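Local coordinates for protein KLLA0C04147p (Kluyveromyces lactis, PDB 5H2D) that binds ergosterol in the oxysterol-binding-protein-related lipid-binding domain of a longer yeast protein and probably carries sterols between membranes, at residues 83-89 and 101-105; 197-203 and 226-232; 235-241 and 254-260; 265-270 and 287-291. All coordinates share one frame; numbering follows the deposited sequence.

Interaction 1: residues 83-89 and 101-105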
# COMPACT_ATOMS: atom_id res chain seq x y z
N ALA A 83 -1.16 10.23 -2.83
CA ALA A 83 -0.25 10.23 -3.97
C ALA A 83 -0.08 11.61 -4.60
O ALA A 83 0.87 11.78 -5.37
CB ALA A 83 -0.74 9.23 -5.02
N ASP A 84 -0.96 12.58 -4.30
CA ASP A 84 -0.72 13.96 -4.74
C ASP A 84 0.67 14.43 -4.35
O ASP A 84 1.27 15.27 -5.04
CB ASP A 84 -1.77 14.91 -4.14
CG ASP A 84 -3.13 14.81 -4.84
OD1 ASP A 84 -3.23 14.12 -5.87
OD2 ASP A 84 -4.10 15.44 -4.36
N LEU A 85 1.20 13.91 -3.23
CA LEU A 85 2.54 14.30 -2.79
C LEU A 85 3.59 14.01 -3.85
O LEU A 85 4.62 14.69 -3.91
CB LEU A 85 2.91 13.57 -1.49
CG LEU A 85 2.14 14.05 -0.26
CD1 LEU A 85 2.30 13.09 0.90
CD2 LEU A 85 2.61 15.44 0.14
N LEU A 86 3.36 12.99 -4.69
CA LEU A 86 4.36 12.60 -5.67
C LEU A 86 4.35 13.54 -6.87
O LEU A 86 5.41 13.76 -7.47
CB LEU A 86 4.13 11.15 -6.10
CG LEU A 86 4.30 10.16 -4.94
CD1 LEU A 86 4.12 8.76 -5.48
CD2 LEU A 86 5.67 10.31 -4.30
N ASN A 87 3.19 14.09 -7.23
CA ASN A 87 3.15 15.12 -8.27
C ASN A 87 3.76 16.41 -7.76
O ASN A 87 4.47 17.11 -8.50
CB ASN A 87 1.72 15.35 -8.73
CG ASN A 87 1.20 14.18 -9.51
OD1 ASN A 87 1.93 13.60 -10.32
ND2 ASN A 87 -0.05 13.80 -9.25
N GLN A 88 3.50 16.75 -6.49
CA GLN A 88 4.21 17.87 -5.89
C GLN A 88 5.71 17.64 -5.96
O GLN A 88 6.47 18.52 -6.36
CB GLN A 88 3.75 18.06 -4.44
CG GLN A 88 2.33 18.55 -4.28
CD GLN A 88 2.03 18.94 -2.86
OE1 GLN A 88 2.15 18.13 -1.95
NE2 GLN A 88 1.67 20.21 -2.65
N ALA A 89 6.16 16.44 -5.58
CA ALA A 89 7.59 16.13 -5.64
C ALA A 89 8.15 16.37 -7.04
O ALA A 89 9.22 16.97 -7.20
CB ALA A 89 7.82 14.67 -5.21
N TYR A 101 9.59 15.24 -0.24
CA TYR A 101 8.19 14.92 -0.49
C TYR A 101 7.99 13.43 -0.77
O TYR A 101 6.96 12.87 -0.36
CB TYR A 101 7.65 15.81 -1.61
CG TYR A 101 7.21 17.17 -1.08
CD1 TYR A 101 8.15 18.06 -0.55
CD2 TYR A 101 5.89 17.56 -1.11
CE1 TYR A 101 7.76 19.29 -0.05
CE2 TYR A 101 5.49 18.78 -0.62
CZ TYR A 101 6.43 19.65 -0.10
OH TYR A 101 6.07 20.89 0.39
N VAL A 102 8.95 12.78 -1.43
CA VAL A 102 8.90 11.32 -1.55
C VAL A 102 8.87 10.68 -0.17
O VAL A 102 8.05 9.78 0.11
CB VAL A 102 10.09 10.79 -2.38
CG1 VAL A 102 10.26 9.28 -2.20
CG2 VAL A 102 9.91 11.12 -3.85
N ALA A 103 9.75 11.14 0.73
CA ALA A 103 9.81 10.58 2.08
C ALA A 103 8.49 10.76 2.81
O ALA A 103 7.99 9.84 3.46
CB ALA A 103 10.93 11.24 2.87
N ILE A 104 7.93 11.97 2.74
CA ILE A 104 6.68 12.18 3.46
C ILE A 104 5.56 11.37 2.82
O ILE A 104 4.69 10.85 3.52
CB ILE A 104 6.39 13.68 3.57
CG1 ILE A 104 7.44 14.30 4.50
CG2 ILE A 104 4.99 13.92 4.13
CD1 ILE A 104 7.49 15.82 4.51
N PHE A 105 5.60 11.18 1.49
CA PHE A 105 4.68 10.21 0.89
C PHE A 105 4.80 8.83 1.55
O PHE A 105 3.78 8.17 1.81
CB PHE A 105 4.93 10.09 -0.61
CG PHE A 105 4.22 8.92 -1.24
CD1 PHE A 105 2.86 8.98 -1.52
CD2 PHE A 105 4.91 7.75 -1.54
CE1 PHE A 105 2.20 7.88 -2.08
CE2 PHE A 105 4.26 6.66 -2.11
CZ PHE A 105 2.91 6.72 -2.39

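Interaction 2: residues 197-203 and 226-232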
# COMPACT_ATOMS: atom_id res chain seq x y z
N LYS A 197 16.98 14.01 -14.96
CA LYS A 197 16.50 12.87 -15.71
C LYS A 197 15.60 12.03 -14.81
O LYS A 197 15.57 12.20 -13.59
CB LYS A 197 17.67 12.03 -16.22
CG LYS A 197 18.89 12.11 -15.31
CD LYS A 197 19.66 10.80 -15.23
CE LYS A 197 20.80 10.93 -14.22
NZ LYS A 197 21.43 9.62 -13.88
N GLU A 198 14.84 11.12 -15.43
CA GLU A 198 14.07 10.15 -14.66
C GLU A 198 14.96 9.53 -13.58
O GLU A 198 16.10 9.15 -13.84
CB GLU A 198 13.52 9.08 -15.60
CG GLU A 198 12.62 8.05 -14.94
CD GLU A 198 12.00 7.11 -15.96
OE1 GLU A 198 10.88 7.39 -16.43
OE2 GLU A 198 12.63 6.09 -16.30
N GLU A 199 14.43 9.46 -12.36
CA GLU A 199 15.22 9.04 -11.20
C GLU A 199 14.48 7.98 -10.40
O GLU A 199 13.25 7.95 -10.37
CB GLU A 199 15.55 10.24 -10.29
CG GLU A 199 14.33 10.93 -9.75
CD GLU A 199 14.64 12.23 -9.05
OE1 GLU A 199 13.71 12.81 -8.45
OE2 GLU A 199 15.81 12.67 -9.12
N LEU A 200 15.24 7.11 -9.75
CA LEU A 200 14.71 5.98 -9.00
C LEU A 200 15.02 6.11 -7.52
O LEU A 200 16.19 6.23 -7.14
CB LEU A 200 15.29 4.66 -9.51
CG LEU A 200 14.94 3.42 -8.68
CD1 LEU A 200 13.44 3.14 -8.77
CD2 LEU A 200 15.75 2.21 -9.14
N TYR A 201 13.98 6.05 -6.69
CA TYR A 201 14.11 5.94 -5.24
C TYR A 201 13.75 4.52 -4.82
O TYR A 201 12.82 3.93 -5.37
CB TYR A 201 13.19 6.94 -4.53
CG TYR A 201 13.39 8.40 -4.89
CD1 TYR A 201 12.81 8.96 -6.02
CD2 TYR A 201 14.14 9.22 -4.06
CE1 TYR A 201 12.99 10.30 -6.33
CE2 TYR A 201 14.33 10.55 -4.36
CZ TYR A 201 13.75 11.09 -5.49
OH TYR A 201 13.94 12.43 -5.77
N THR A 202 14.48 3.97 -3.85
CA THR A 202 14.08 2.68 -3.27
C THR A 202 14.12 2.74 -1.75
O THR A 202 14.88 3.52 -1.16
CB THR A 202 14.97 1.52 -3.75
OG1 THR A 202 16.34 1.77 -3.40
CG2 THR A 202 14.87 1.33 -5.26
N TYR A 203 13.29 1.90 -1.12
CA TYR A 203 13.20 1.83 0.34
C TYR A 203 12.40 0.60 0.73
O TYR A 203 11.75 -0.03 -0.12
CB TYR A 203 12.55 3.09 0.93
CG TYR A 203 11.08 3.18 0.64
CD1 TYR A 203 10.61 3.59 -0.60
CD2 TYR A 203 10.16 2.86 1.63
CE1 TYR A 203 9.23 3.67 -0.84
CE2 TYR A 203 8.81 2.94 1.40
CZ TYR A 203 8.35 3.33 0.18
OH TYR A 203 6.99 3.40 0.00
N VAL A 226 13.62 3.68 8.39
CA VAL A 226 13.46 3.55 6.95
C VAL A 226 14.54 4.40 6.29
O VAL A 226 14.81 5.52 6.73
CB VAL A 226 12.07 4.02 6.49
CG1 VAL A 226 12.00 4.08 4.96
CG2 VAL A 226 10.99 3.10 7.06
N LYS A 227 15.17 3.87 5.24
CA LYS A 227 16.15 4.62 4.47
C LYS A 227 15.72 4.65 3.01
O LYS A 227 15.48 3.60 2.42
CB LYS A 227 17.55 4.03 4.61
CG LYS A 227 18.60 4.76 3.80
CD LYS A 227 20.01 4.29 4.12
CE LYS A 227 21.02 5.00 3.23
NZ LYS A 227 22.43 4.63 3.59
N ILE A 228 15.62 5.85 2.46
CA ILE A 228 15.29 6.04 1.05
C ILE A 228 16.53 6.57 0.35
O ILE A 228 17.15 7.53 0.82
CB ILE A 228 14.12 7.03 0.88
CG1 ILE A 228 12.93 6.59 1.74
CG2 ILE A 228 13.75 7.17 -0.59
CD1 ILE A 228 11.85 7.63 1.76
N VAL A 229 16.88 5.95 -0.77
CA VAL A 229 18.05 6.38 -1.53
C VAL A 229 17.61 6.75 -2.95
O VAL A 229 16.81 6.04 -3.57
CB VAL A 229 19.15 5.31 -1.54
CG1 VAL A 229 19.65 5.08 -0.13
CG2 VAL A 229 18.66 4.01 -2.12
N ASN A 230 18.13 7.87 -3.44
CA ASN A 230 17.96 8.25 -4.83
C ASN A 230 19.16 7.70 -5.59
O ASN A 230 20.28 8.18 -5.42
CB ASN A 230 17.87 9.77 -4.98
CG ASN A 230 17.68 10.20 -6.43
OD1 ASN A 230 18.22 9.58 -7.35
ND2 ASN A 230 16.90 11.25 -6.63
N HIS A 231 18.92 6.68 -6.42
CA HIS A 231 20.03 6.00 -7.07
C HIS A 231 20.70 6.85 -8.13
O HIS A 231 21.80 6.51 -8.57
CB HIS A 231 19.56 4.68 -7.68
CG HIS A 231 19.16 3.66 -6.67
ND1 HIS A 231 20.02 2.69 -6.21
CD2 HIS A 231 17.99 3.48 -6.00
CE1 HIS A 231 19.39 1.94 -5.32
NE2 HIS A 231 18.16 2.40 -5.18
N ASN A 232 20.08 7.95 -8.53
CA ASN A 232 20.63 8.77 -9.58
C ASN A 232 21.46 9.94 -9.07
O ASN A 232 22.41 10.34 -9.75
CB ASN A 232 19.50 9.29 -10.48
CG ASN A 232 18.82 8.17 -11.27
OD1 ASN A 232 18.04 7.38 -10.72
ND2 ASN A 232 19.11 8.10 -12.56
O HOH W 1 23.56 8.92 -11.74
O HOH W 2 16.77 13.00 -4.40

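Interaction 3: residues 235-241 and 254-260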
# COMPACT_ATOMS: atom_id res chain seq x y z
N ASP A 235 21.04 11.51 -3.36
CA ASP A 235 20.54 11.94 -2.06
C ASP A 235 19.99 10.75 -1.27
O ASP A 235 19.72 9.68 -1.82
CB ASP A 235 19.45 12.99 -2.29
CG ASP A 235 19.86 14.06 -3.28
OD1 ASP A 235 20.96 14.62 -3.10
OD2 ASP A 235 19.10 14.33 -4.24
N TYR A 236 19.83 10.94 0.04
CA TYR A 236 19.25 9.88 0.85
C TYR A 236 18.53 10.48 2.05
O TYR A 236 18.80 11.62 2.45
CB TYR A 236 20.31 8.86 1.32
CG TYR A 236 21.43 9.46 2.14
CD1 TYR A 236 22.51 10.09 1.52
CD2 TYR A 236 21.43 9.38 3.53
CE1 TYR A 236 23.54 10.64 2.27
CE2 TYR A 236 22.46 9.92 4.28
CZ TYR A 236 23.51 10.55 3.64
OH TYR A 236 24.54 11.10 4.38
N CYS A 237 17.61 9.70 2.62
CA CYS A 237 16.78 10.18 3.71
C CYS A 237 16.65 9.09 4.75
O CYS A 237 16.42 7.93 4.41
CB CYS A 237 15.39 10.60 3.19
SG CYS A 237 14.18 10.97 4.48
N MET A 238 16.81 9.46 6.02
CA MET A 238 16.61 8.57 7.16
C MET A 238 15.30 8.94 7.84
O MET A 238 15.08 10.12 8.16
CB MET A 238 17.76 8.68 8.16
CG MET A 238 19.15 8.53 7.57
SD MET A 238 19.43 6.93 6.81
CE MET A 238 18.86 5.81 8.08
N ILE A 239 14.42 7.95 8.03
CA ILE A 239 13.14 8.13 8.70
C ILE A 239 13.07 7.26 9.94
O ILE A 239 13.45 6.08 9.90
CB ILE A 239 11.96 7.79 7.77
CG1 ILE A 239 12.14 8.49 6.42
CG2 ILE A 239 10.63 8.14 8.47
CD1 ILE A 239 10.99 8.25 5.45
N HIS A 240 12.55 7.82 11.03
CA HIS A 240 12.49 7.10 12.29
C HIS A 240 11.05 7.09 12.79
O HIS A 240 10.54 8.13 13.22
CB HIS A 240 13.44 7.73 13.31
CG HIS A 240 14.72 8.21 12.70
ND1 HIS A 240 15.82 7.39 12.52
CD2 HIS A 240 15.07 9.42 12.19
CE1 HIS A 240 16.79 8.07 11.95
NE2 HIS A 240 16.36 9.30 11.73
N PHE A 241 10.40 5.93 12.70
CA PHE A 241 9.11 5.69 13.35
C PHE A 241 9.37 5.22 14.77
O PHE A 241 9.92 4.12 14.97
CB PHE A 241 8.29 4.64 12.60
CG PHE A 241 7.77 5.08 11.26
CD1 PHE A 241 8.57 5.02 10.13
CD2 PHE A 241 6.45 5.49 11.12
CE1 PHE A 241 8.09 5.40 8.89
CE2 PHE A 241 5.95 5.87 9.88
CZ PHE A 241 6.78 5.82 8.76
N VAL A 254 7.05 10.55 14.35
CA VAL A 254 7.92 10.23 13.22
C VAL A 254 8.78 11.46 12.95
O VAL A 254 8.32 12.60 13.10
CB VAL A 254 7.11 9.81 11.98
CG1 VAL A 254 6.21 10.94 11.50
CG2 VAL A 254 8.04 9.30 10.86
N LYS A 255 10.04 11.22 12.60
CA LYS A 255 10.98 12.28 12.26
C LYS A 255 11.88 11.78 11.14
O LYS A 255 12.10 10.57 11.01
CB LYS A 255 11.89 12.72 13.43
CG LYS A 255 11.33 12.50 14.82
CD LYS A 255 12.30 13.02 15.88
CE LYS A 255 13.68 12.40 15.75
NZ LYS A 255 13.68 10.95 16.11
N GLY A 256 12.40 12.70 10.34
CA GLY A 256 13.31 12.31 9.28
C GLY A 256 14.28 13.42 8.96
O GLY A 256 14.07 14.59 9.31
N GLU A 257 15.36 13.04 8.28
CA GLU A 257 16.40 13.95 7.84
C GLU A 257 16.75 13.64 6.39
O GLU A 257 16.94 12.46 6.05
CB GLU A 257 17.65 13.84 8.72
CG GLU A 257 17.38 13.98 10.22
CD GLU A 257 16.87 12.69 10.87
OE1 GLU A 257 17.36 11.59 10.51
OE2 GLU A 257 15.98 12.79 11.74
N VAL A 258 16.86 14.67 5.56
CA VAL A 258 17.15 14.54 4.13
C VAL A 258 18.55 15.08 3.87
O VAL A 258 18.85 16.24 4.20
CB VAL A 258 16.13 15.28 3.27
CG1 VAL A 258 16.41 15.07 1.79
CG2 VAL A 258 14.71 14.84 3.60
N TYR A 259 19.40 14.26 3.24
CA TYR A 259 20.78 14.62 2.97
C TYR A 259 21.05 14.66 1.47
O TYR A 259 20.50 13.85 0.71
CB TYR A 259 21.74 13.62 3.62
CG TYR A 259 21.59 13.52 5.12
CD1 TYR A 259 22.34 14.34 5.96
CD2 TYR A 259 20.73 12.59 5.69
CE1 TYR A 259 22.22 14.24 7.33
CE2 TYR A 259 20.60 12.48 7.06
CZ TYR A 259 21.35 13.31 7.88
OH TYR A 259 21.22 13.20 9.25
N ASN A 260 21.91 15.59 1.05
CA ASN A 260 22.44 15.54 -0.30
C ASN A 260 23.53 14.47 -0.37
O ASN A 260 23.88 13.82 0.62
CB ASN A 260 22.92 16.92 -0.74
CG ASN A 260 24.09 17.44 0.09
OD1 ASN A 260 25.03 16.72 0.39
ND2 ASN A 260 24.03 18.72 0.44
O HOH W 3 10.79 9.06 16.02

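Interaction 4: residues 265-270 and 287-291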
# COMPACT_ATOMS: atom_id res chain seq x y z
N LYS A 265 23.10 17.94 5.42
CA LYS A 265 21.70 17.92 5.81
C LYS A 265 20.97 19.09 5.16
O LYS A 265 21.37 20.25 5.34
CB LYS A 265 21.57 17.96 7.33
CG LYS A 265 20.14 17.83 7.84
CD LYS A 265 20.08 17.88 9.36
CE LYS A 265 20.61 16.61 9.99
NZ LYS A 265 20.63 16.71 11.48
N GLU A 266 19.93 18.80 4.38
CA GLU A 266 19.20 19.82 3.65
C GLU A 266 17.82 20.11 4.21
O GLU A 266 17.36 21.25 4.15
CB GLU A 266 19.05 19.43 2.17
CG GLU A 266 20.37 19.31 1.41
CD GLU A 266 20.66 20.53 0.56
OE1 GLU A 266 20.02 21.59 0.79
OE2 GLU A 266 21.51 20.43 -0.35
N TRP A 267 17.15 19.09 4.75
CA TRP A 267 15.79 19.22 5.25
C TRP A 267 15.62 18.28 6.43
O TRP A 267 16.25 17.23 6.51
CB TRP A 267 14.74 18.88 4.18
CG TRP A 267 14.91 19.56 2.86
CD1 TRP A 267 15.64 19.13 1.79
CD2 TRP A 267 14.30 20.79 2.45
NE1 TRP A 267 15.53 20.01 0.75
CE2 TRP A 267 14.72 21.05 1.13
CE3 TRP A 267 13.44 21.70 3.07
CZ2 TRP A 267 14.31 22.17 0.42
CZ3 TRP A 267 13.03 22.81 2.37
CH2 TRP A 267 13.46 23.04 1.05
N ILE A 268 14.76 18.69 7.38
CA ILE A 268 14.27 17.80 8.41
C ILE A 268 12.75 17.88 8.39
O ILE A 268 12.16 18.84 7.89
CB ILE A 268 14.80 18.14 9.82
CG1 ILE A 268 14.52 19.61 10.16
CG2 ILE A 268 16.29 17.78 9.94
CD1 ILE A 268 14.95 20.02 11.56
N PHE A 269 12.11 16.83 8.91
CA PHE A 269 10.66 16.82 8.99
C PHE A 269 10.25 15.98 10.18
O PHE A 269 11.04 15.19 10.71
CB PHE A 269 10.01 16.31 7.69
CG PHE A 269 10.26 14.85 7.40
CD1 PHE A 269 9.44 13.87 7.93
CD2 PHE A 269 11.30 14.47 6.56
CE1 PHE A 269 9.66 12.53 7.64
CE2 PHE A 269 11.51 13.13 6.27
CZ PHE A 269 10.69 12.17 6.81
N GLY A 270 9.02 16.16 10.62
CA GLY A 270 8.54 15.44 11.77
C GLY A 270 7.09 15.76 12.05
O GLY A 270 6.54 16.73 11.54
N SER A 287 24.55 20.68 10.59
CA SER A 287 23.73 20.79 11.78
C SER A 287 23.28 19.41 12.25
O SER A 287 22.93 18.54 11.45
CB SER A 287 22.50 21.66 11.50
OG SER A 287 21.62 21.66 12.62
N LEU A 288 23.31 19.22 13.57
CA LEU A 288 22.75 18.03 14.19
C LEU A 288 21.26 18.16 14.47
O LEU A 288 20.66 17.22 15.00
CB LEU A 288 23.50 17.71 15.49
CG LEU A 288 23.44 18.72 16.64
CD1 LEU A 288 22.08 18.73 17.34
CD2 LEU A 288 24.56 18.46 17.65
N GLU A 289 20.66 19.29 14.13
CA GLU A 289 19.27 19.54 14.51
C GLU A 289 18.33 18.52 13.88
O GLU A 289 18.48 18.16 12.71
CB GLU A 289 18.84 20.95 14.10
CG GLU A 289 17.45 21.31 14.59
CD GLU A 289 16.85 22.48 13.82
OE1 GLU A 289 15.65 22.78 14.05
OE2 GLU A 289 17.56 23.08 13.00
N GLU A 290 17.35 18.08 14.66
CA GLU A 290 16.26 17.25 14.19
C GLU A 290 14.94 17.92 14.56
O GLU A 290 14.90 18.85 15.37
CB GLU A 290 16.34 15.83 14.77
CG GLU A 290 17.58 15.09 14.29
CD GLU A 290 17.86 13.85 15.11
OE1 GLU A 290 16.97 13.43 15.88
OE2 GLU A 290 18.98 13.30 14.98
N MET A 291 13.86 17.44 13.96
CA MET A 291 12.58 18.12 14.10
C MET A 291 12.07 18.01 15.53
O MET A 291 11.97 16.91 16.09
CB MET A 291 11.55 17.53 13.14
CG MET A 291 10.42 18.48 12.80
SD MET A 291 10.89 19.66 11.53
CE MET A 291 9.39 20.62 11.37

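Interaction 1: residues 83-89 and 101-105
Leu85 O touches Tyr101 CB at 4.0 Å while accepting the helical hydrogen bond of Ala89 N at 2.9 Å. The rest of the contact is mostly apolar. It joins two consecutive helices, 84-90 and 95-108, whose touching segments run antiparallel (173°) with their axes 8.7 Å apart.

Leu86 packs on the Phe105 ring. Leu86 CD1 sits over the centre of the ring, 3.8 Å from its centroid, and makes a CH-pi contact. Its other branch, CD2, lies against Phe105 CG at 3.7 Å. With CG anti to N (chi1 168°), the ring of Phe105 reaches Leu86. Ala83 CA also comes near this ring, beside CE1.

Leu85 divides its two methyls between neighbours. CD1 rests on Phe105 CA at 3.7 Å and reaches Ile104 CG2. CD2 approaches Tyr101 CD2 at 4.1 Å. Ala89 CB packs on Tyr101 CB where the helices come close at the other end. Gln88 lies at the exposed margin. Its OE1 meets the edge of the Tyr101 ring at CE2, 3.7 Å away, with the amide nearly perpendicular to the ring.

Strands border the helix pair. Ala83 and Leu86 lean on Trp161 of strand 161-173. Tyr101 and Ile104 touch strand 314-319, and Ala103 faces Cys237 and Ile239 of strand 236-241.

Interaction 2: residues 197-203 and 226-232
An Asx turn at Asn230 ends one strand of this pair, and the Asn230 amide reaches across to Glu199. Asn230 OD1 accepts from Asn232 N. Its ND2 donates to Glu199 OE2 at 3.1 Å, arriving from above the carboxylate plane with the two flat groups nearly perpendicular. Tyr201 OH donates to the other oxygen, Glu199 OE1, at 2.7 Å, and Arg98 adds a salt bridge there. The Asn230 side chain lies over one face of the Tyr201 ring. Water 2 accepts from Asn230 ND2 at 2.8 Å and donates to Tyr201 OH.

The segments belong to strands 199-203 and 219-230 of the incomplete antiparallel beta barrel of the oxysterol-binding fold. Thr202 and Val229 are a hydrogen-bonded pair; Tyr201 and Asn230 are a non-hydrogen-bonded pair. Tyr201 and Ile228 both touch Leu99 of helix 95-108, which lies against their face.

Beyond the end of strand 219-230, His231 and Asn232 still bond to Leu200. Leu200 O accepts from His231 N at 2.9 Å, nearly straight (166°). Leu200 N donates to Asn232 OD1 at 3.0 Å, from above the carbonyl plane.

On the face of Thr202 and Val229, Thr202 OG1 and His231 NE2 share a short hydrogen bond of 2.6 Å. OG1 lies between its own N and carbonyl carbon (chi1 59°) and meets the imidazole at its edge. Tyr203 CB packs alongside Ile228 CG1 at 3.6 Å.

Interaction 3: residues 235-241 and 254-260
Ile239 and Val254 pack on the tight side of a beta hairpin made of strands 236-241 and 253-259. Their CG2 methyls are 3.7 Å apart. Val254 CG2 also sits over the centre of the Phe241 ring, 4.0 Å from its centroid, in a CH-pi contact. Cys237 and Val258 lie on the same face, which is buried: Cys237 touches Ala103 and Ile239 touches Thr106, both of helix 95-108. The backbones are closest where Ile239 pairs with Gly256, CA to CA 4.2 Å. Beside this pair Gly256 CA makes a CA-H...O contact with Met238 O at 3.0 Å.

Three hydrogen-bonded pairs, Tyr236-Tyr259, Met238-Glu257 and His240-Lys255, join the strands with two backbone bonds each. Their side chains form the other face, which is looser and partly open to solvent. Tyr236 and Tyr259 lie near parallel (18°) but slid apart, centroids 5.1 Å, so the rings barely overlap. Instead, Tyr259 CB sits over one face of the Tyr236 ring, toward its rim, in a CH-pi contact. Tyr236 CG stands between its own N and carbonyl carbon (chi1 59°), which turns that face of the ring to Tyr259 CB. Lys255 makes a weak bond to water 3, which donates to His240 O.

The same face also holds a firm polar link. The His240 ring has Asp225 at ND1, so it may well carry a positive charge. On its other side, His240 NE2 donates in the ring plane to the syn lone pair of Glu257 OE1, at 2.8 Å and 163°.

Interaction 4: residues 265-270 and 287-291
Segments 265-270 and 287-291 run almost the same way, 13° apart end to end, and come closest in backbone at Gly270 and Met291, CA to CA 5.4 Å. Segment 287-291 has no regular structure and meets the strand through side chains.

Lys265 supplies the polar grip. Its NZ donates to Ser287 O at 2.9 Å and to Glu289 O at 2.9 Å. Both carbonyls are met out of their planes, the second by 44°. The chain runs extended and then turns about the CG-CD bond (chi3 -73°), which brings the amine between the two oxygens. The lysine is buried, so these carbonyls probably help to offset its charge. Ser287 OG accepts from Glu289 N in an ST turn, which shapes the loop that presents them.

Strand 265-272 follows strand 253-259 in the antiparallel barrel. A classic beta bulge occurs here, with Glu266 and Trp267 both opposite Val258. Trp267 and Phe269 reach to helix 95-108, whereas Lys265 and Ile268 meet the loop.

Ile268 is the apolar centre. Its CG2 touches Glu289 O at 3.6 Å, and CD1 rests on Glu290 C at 3.7 Å. CG1 meets Met291 SD at 3.9 Å as the two side chains cross obliquely. Met291 then lies along the strand backbone. Its CB is 3.4 Å from Phe269 O, and its CG is 3.5 Å from Gly270 N.

How the interactions relate
The four contacts follow one another along the chain in the order 1 to 4, all in the sterol-binding domain. Interactions 2, 3 and 4 share neighbouring strands of its incomplete beta barrel. Interactions 2 and 3 have centres 12 Å apart and meet where strands 219-230 and 236-241 pair. Interactions 3 and 4, 8 Å apart, meet where strands 253-259 and 265-272 pair. Interaction 1 packs on the face of these strands that carries Ile228, Cys237 and Phe269, each touched by Ala103. Interactions 2 and 4 do not touch, with nearest atoms about 7 Å apart. Helix 95-108 thus backs this part of the barrel wall. Bound ergosterol lies near but beyond contact, about 7 Å from the Tyr203 side chain.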